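Local atomic coordinates of aldehyde dehydrogenase 12 (Zea mays, PDB entry 6D97), a protein that catalyses the NAD+-dependent oxidation of L-glutamate gamma-semialdehyde, the last enzymatic step of proline catabolism in plants. Residues Y189-I194 with N266-L271; S387-G392 with T411-P416. One frame throughout, in Å; residues are numbered along the deposited sequence.

Interaction 1: Y189-I194 with N266-L271; sequences YGPVAI and NPKMTL
The bump at the entrance to this strand pair is Met269, whose CG lies over the centre of the Tyr189 ring face, 3.7 Å from the ring centroid. Its chain bends at both torsions beyond CB, which lifts SD away from the ring, still above the same face, to 5.3 Å from the centroid, a longer Met-aromatic contact. Met269 CB touches Val192 CG1 (3.8 Å) from one direction and the tyrosine ring from another. Further along this face, Ile194 CG2 meets Leu271 CD1 at 4.0 Å. Pro267 packs on the Ala193 and Thr270 side, its CB resting on Val192 CA at 3.8 Å, while Ala193 CB is the small bump against which Thr270 OG1 lies, at 3.9 Å. Between the two faces the backbones are joined in parallel by hydrogen bonds from Lys268 N to Pro191 O (2.7 Å), from Ala193 N to Met269 O and from Leu271 N to Ala193 O. The pair belongs to the five-stranded parallel sheet of the Rossmann-type nucleotide-binding domain. Trp524 of helix 517-524 covers the Val192, Ile194, Met269 and Leu271 face, Leu262 of helix 255-265 covers the Ala193 and Thr270 face, and strand 218-223 flanks strand 191-196 on its far side.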
loop_
_atom_site.group_PDB
_atom_site.type_symbol
_atom_site.label_atom_id
_atom_site.label_comp_id
_atom_site.label_asym_id
_atom_site.label_seq_id
_atom_site.Cartn_x
_atom_site.Cartn_y
_atom_site.Cartn_z
ATOM N N TYR A 189 0.796 3.196 21.634
ATOM C CA TYR A 189 0.695 2.409 22.851
ATOM C C TYR A 189 0.605 3.270 24.101
ATOM O O TYR A 189 0.066 2.813 25.116
ATOM C CB TYR A 189 1.889 1.467 22.978
ATOM C CG TYR A 189 1.938 0.353 21.960
ATOM C CD1 TYR A 189 1.182 -0.800 22.118
ATOM C CD2 TYR A 189 2.771 0.436 20.861
ATOM C CE1 TYR A 189 1.243 -1.831 21.194
ATOM C CE2 TYR A 189 2.836 -0.580 19.939
ATOM C CZ TYR A 189 2.076 -1.711 20.109
ATOM O OH TYR A 189 2.163 -2.714 19.175
ATOM N N GLY A 190 1.115 4.496 24.052
ATOM C CA GLY A 190 1.109 5.371 25.196
ATOM C C GLY A 190 2.457 5.405 25.885
ATOM O O GLY A 190 3.473 5.781 25.290
ATOM N N PRO A 191 2.493 5.002 27.157
ATOM C CA PRO A 191 3.763 4.978 27.899
ATOM C C PRO A 191 4.608 3.795 27.450
ATOM O O PRO A 191 4.165 2.645 27.502
ATOM C CB PRO A 191 3.317 4.838 29.359
ATOM C CG PRO A 191 2.010 4.101 29.275
ATOM C CD PRO A 191 1.364 4.506 27.964
ATOM N N VAL A 192 5.822 4.087 26.983
ATOM C CA VAL A 192 6.718 3.074 26.443
ATOM C C VAL A 192 8.130 3.317 26.965
ATOM O O VAL A 192 8.433 4.357 27.552
ATOM C CB VAL A 192 6.714 3.053 24.899
ATOM C CG1 VAL A 192 5.301 2.885 24.368
ATOM C CG2 VAL A 192 7.347 4.310 24.342
ATOM N N ALA A 193 8.999 2.334 26.730
ATOM C CA ALA A 193 10.387 2.385 27.159
ATOM C C ALA A 193 11.304 1.981 26.012
ATOM O O ALA A 193 10.927 1.187 25.144
ATOM C CB ALA A 193 10.637 1.476 28.365
ATOM N N ILE A 194 12.509 2.548 26.014
ATOM C CA ILE A 194 13.530 2.266 25.010
ATOM C C ILE A 194 14.852 2.026 25.721
ATOM O O ILE A 194 15.268 2.831 26.560
ATOM C CB ILE A 194 13.671 3.408 23.992
ATOM C CG1 ILE A 194 12.316 3.714 23.372
ATOM C CG2 ILE A 194 14.652 3.032 22.901
ATOM C CD1 ILE A 194 12.299 5.012 22.599
ATOM N N ASN A 266 5.113 -0.507 34.230
ATOM C CA ASN A 266 4.357 -1.305 33.272
ATOM C C ASN A 266 4.147 -0.542 31.972
ATOM O O ASN A 266 3.004 -0.208 31.634
ATOM C CB ASN A 266 3.004 -1.719 33.856
ATOM C CG ASN A 266 3.138 -2.519 35.137
ATOM O OD1 ASN A 266 2.637 -2.114 36.186
ATOM N ND2 ASN A 266 3.811 -3.662 35.058
ATOM N N PRO A 267 5.206 -0.234 31.225
ATOM C CA PRO A 267 5.008 0.419 29.931
ATOM C C PRO A 267 4.288 -0.522 28.982
ATOM O O PRO A 267 4.403 -1.747 29.079
ATOM C CB PRO A 267 6.433 0.720 29.461
ATOM C CG PRO A 267 7.253 -0.335 30.104
ATOM C CD PRO A 267 6.620 -0.584 31.448
ATOM N N LYS A 268 3.521 0.060 28.063
ATOM C CA LYS A 268 2.732 -0.755 27.150
ATOM C C LYS A 268 3.567 -1.350 26.027
ATOM O O LYS A 268 3.144 -2.338 25.417
ATOM C CB LYS A 268 1.577 0.067 26.579
ATOM C CG LYS A 268 0.518 0.375 27.625
ATOM C CD LYS A 268 0.064 -0.912 28.299
ATOM C CE LYS A 268 -0.002 -0.768 29.807
ATOM N NZ LYS A 268 -1.165 0.038 30.257
ATOM N N MET A 269 4.732 -0.775 25.745
ATOM C CA MET A 269 5.668 -1.341 24.786
ATOM C C MET A 269 7.077 -1.018 25.255
ATOM O O MET A 269 7.325 0.067 25.782
ATOM C CB MET A 269 5.437 -0.792 23.373
ATOM C CG MET A 269 5.239 -1.872 22.312
ATOM S SD MET A 269 6.677 -2.945 22.105
ATOM C CE MET A 269 7.898 -1.765 21.537
ATOM N N THR A 270 7.996 -1.962 25.073
ATOM C CA THR A 270 9.400 -1.748 25.398
ATOM C C THR A 270 10.236 -2.156 24.199
ATOM O O THR A 270 10.165 -3.305 23.752
ATOM C CB THR A 270 9.826 -2.541 26.638
ATOM O OG1 THR A 270 9.116 -2.060 27.785
ATOM C CG2 THR A 270 11.319 -2.383 26.880
ATOM N N LEU A 271 11.004 -1.212 23.666
ATOM C CA LEU A 271 12.007 -1.514 22.655
ATOM C C LEU A 271 13.310 -1.825 23.373
ATOM O O LEU A 271 13.841 -0.979 24.102
ATOM C CB LEU A 271 12.187 -0.344 21.687
ATOM C CG LEU A 271 13.064 -0.497 20.434
ATOM C CD1 LEU A 271 14.562 -0.386 20.732
ATOM C CD2 LEU A 271 12.756 -1.808 19.730
#

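Interaction 2: S387-G392 with T411-P416; sequences SKVLFG and TAVFVP
The ring of Phe391 receives the methyl of Ala412 over one face: Ala412 CB stands 3.9 Å from the ring centroid, displaced toward the rim, and is nearest to Phe391 CZ at 3.5 Å, a CH-pi contact. With chi1 at 45°, Phe391 CG sits between its own backbone N and carbonyl carbon, and the ring is thereby folded back over the opposing strand. Tyr321 of helix 309-321 and Met349, Lys350 and Ser353 of helix 345-354 pack around the same ring. At the second ring, Phe414, Lys388 CG packs on Phe414 CB (4.0 Å) and approaches the ring obliquely; the extended lysine ends with NZ 5.9 Å from the ring centroid, too long for more than a weak cation-pi pull. Lys388 and Phe414 also form a hydrogen-bonded antiparallel pair, with Phe414 N to Lys388 O at 2.8 Å. Past Val389 and Val413 the ladder slips by one residue: Leu390 and Phe391 stand opposite the single Ala412, the classic type of beta bulge, and Ala412 O accepts from Leu390 N (2.9 Å) while its N donates to Phe391 O (3.2 Å). The bulge brings Leu390 round toward the partner strand, where its CG touches Phe414 CB at 3.9 Å. With an alanine at Leu390, CG and both methyls would be gone, and a gap would probably open beside Phe414 CB. On the reverse face, Val389 and Val413 both pack on Met378 of helix 371-382. Strand 388-391 is one of the two outermost strands of its seven-stranded sheet within this chain, and strand 411-414 continues inward through backbone bonds to strand 437-443. Thr411 OG1 is hydrogen-bonded to Lys409 O and Gly393 N, just outside the two segments.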
loop_
_atom_site.group_PDB
_atom_site.type_symbol
_atom_site.label_atom_id
_atom_site.label_comp_id
_atom_site.label_asym_id
_atom_site.label_seq_id
_atom_site.Cartn_x
_atom_site.Cartn_y
_atom_site.Cartn_z
ATOM N N SER A 387 41.864 -27.123 12.718
ATOM C CA SER A 387 41.714 -25.685 12.877
ATOM C C SER A 387 43.072 -24.999 12.943
ATOM O O SER A 387 44.069 -25.586 13.375
ATOM C CB SER A 387 40.915 -25.364 14.140
ATOM O OG SER A 387 41.589 -25.823 15.300
ATOM N N LYS A 388 43.101 -23.736 12.521
ATOM C CA LYS A 388 44.339 -22.970 12.516
ATOM C C LYS A 388 44.017 -21.483 12.498
ATOM O O LYS A 388 43.032 -21.062 11.886
ATOM C CB LYS A 388 45.220 -23.339 11.315
ATOM C CG LYS A 388 44.513 -23.272 9.972
ATOM C CD LYS A 388 45.460 -23.588 8.824
ATOM C CE LYS A 388 44.751 -23.497 7.477
ATOM N NZ LYS A 388 45.666 -23.811 6.340
ATOM N N VAL A 389 44.849 -20.701 13.182
ATOM C CA VAL A 389 44.745 -19.247 13.128
ATOM C C VAL A 389 45.213 -18.776 11.757
ATOM O O VAL A 389 46.342 -19.060 11.339
ATOM C CB VAL A 389 45.569 -18.592 14.243
ATOM C CG1 VAL A 389 45.448 -17.068 14.175
ATOM C CG2 VAL A 389 45.135 -19.116 15.598
ATOM N N LEU A 390 44.344 -18.056 11.046
ATOM C CA LEU A 390 44.720 -17.524 9.742
ATOM C C LEU A 390 45.501 -16.222 9.878
ATOM O O LEU A 390 46.498 -16.018 9.175
ATOM C CB LEU A 390 43.476 -17.326 8.877
ATOM C CG LEU A 390 42.716 -18.597 8.487
ATOM C CD1 LEU A 390 41.405 -18.232 7.809
ATOM C CD2 LEU A 390 43.557 -19.501 7.591
ATOM N N PHE A 391 45.068 -15.332 10.768
ATOM C CA PHE A 391 45.858 -14.155 11.108
ATOM C C PHE A 391 45.393 -13.620 12.456
ATOM O O PHE A 391 44.353 -14.019 12.984
ATOM C CB PHE A 391 45.787 -13.074 10.020
ATOM C CG PHE A 391 44.403 -12.807 9.495
ATOM C CD1 PHE A 391 43.565 -11.905 10.132
ATOM C CD2 PHE A 391 43.956 -13.430 8.340
ATOM C CE1 PHE A 391 42.299 -11.644 9.638
ATOM C CE2 PHE A 391 42.690 -13.179 7.843
ATOM C CZ PHE A 391 41.860 -12.280 8.493
ATOM N N GLY A 392 46.195 -12.715 13.011
ATOM C CA GLY A 392 45.884 -12.170 14.322
ATOM C C GLY A 392 46.134 -13.190 15.416
ATOM O O GLY A 392 47.080 -13.983 15.360
ATOM N N THR A 411 41.363 -10.956 14.335
ATOM C CA THR A 411 41.614 -12.386 14.390
ATOM C C THR A 411 40.613 -13.147 13.533
ATOM O O THR A 411 39.410 -12.870 13.561
ATOM C CB THR A 411 41.555 -12.893 15.831
ATOM O OG1 THR A 411 42.543 -12.214 16.617
ATOM C CG2 THR A 411 41.807 -14.397 15.881
ATOM N N ALA A 412 41.128 -14.111 12.772
ATOM C CA ALA A 412 40.320 -15.051 12.011
ATOM C C ALA A 412 40.871 -16.449 12.233
ATOM O O ALA A 412 42.079 -16.670 12.107
ATOM C CB ALA A 412 40.322 -14.713 10.519
ATOM N N VAL A 413 39.990 -17.391 12.557
ATOM C CA VAL A 413 40.374 -18.770 12.835
ATOM C C VAL A 413 39.660 -19.672 11.844
ATOM O O VAL A 413 38.429 -19.626 11.730
ATOM C CB VAL A 413 40.042 -19.178 14.279
ATOM C CG1 VAL A 413 40.328 -20.657 14.480
ATOM C CG2 VAL A 413 40.836 -18.337 15.267
ATOM N N PHE A 414 40.424 -20.486 11.126
ATOM C CA PHE A 414 39.828 -21.485 10.256
ATOM C C PHE A 414 39.390 -22.694 11.071
ATOM O O PHE A 414 40.117 -23.162 11.950
ATOM C CB PHE A 414 40.816 -21.918 9.173
ATOM C CG PHE A 414 40.305 -23.025 8.289
ATOM C CD1 PHE A 414 39.438 -22.749 7.241
ATOM C CD2 PHE A 414 40.700 -24.337 8.498
ATOM C CE1 PHE A 414 38.968 -23.760 6.423
ATOM C CE2 PHE A 414 40.235 -25.353 7.684
ATOM C CZ PHE A 414 39.366 -25.063 6.646
ATOM N N VAL A 415 38.188 -23.185 10.786
ATOM C CA VAL A 415 37.701 -24.444 11.344
ATOM C C VAL A 415 37.079 -25.244 10.204
ATOM O O VAL A 415 36.200 -24.725 9.501
ATOM C CB VAL A 415 36.691 -24.214 12.481
ATOM C CG1 VAL A 415 36.250 -25.545 13.063
ATOM C CG2 VAL A 415 37.287 -23.325 13.570
ATOM N N PRO A 416 37.509 -26.485 9.970
ATOM C CA PRO A 416 36.932 -27.270 8.871
ATOM C C PRO A 416 35.425 -27.416 9.024
ATOM O O PRO A 416 34.908 -27.587 10.131
ATOM C CB PRO A 416 37.649 -28.621 8.985
ATOM C CG PRO A 416 38.920 -28.314 9.703
ATOM C CD PRO A 416 38.583 -27.212 10.666
#

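In the fold
Interactions 1 and 2 lie on opposite sides of the chain's centre, with their centres about 44 Å apart and their nearest atoms about 29 Å apart. They share no sheet. Interaction 1 joins neighbouring strands inside the five-stranded parallel sheet, with the Thr270 side chain about 7 Å from the bound NAD, whereas interaction 2 pairs an outer strand with its neighbour in the mixed seven-stranded sheet, away from the annotated sites. Both segments of interaction 1 come earlier in the chain than either segment of interaction 2. The two illustrate the division of labour usual in aldehyde dehydrogenases: one sheet carries the cofactor, while the other probably frames the catalytic domain.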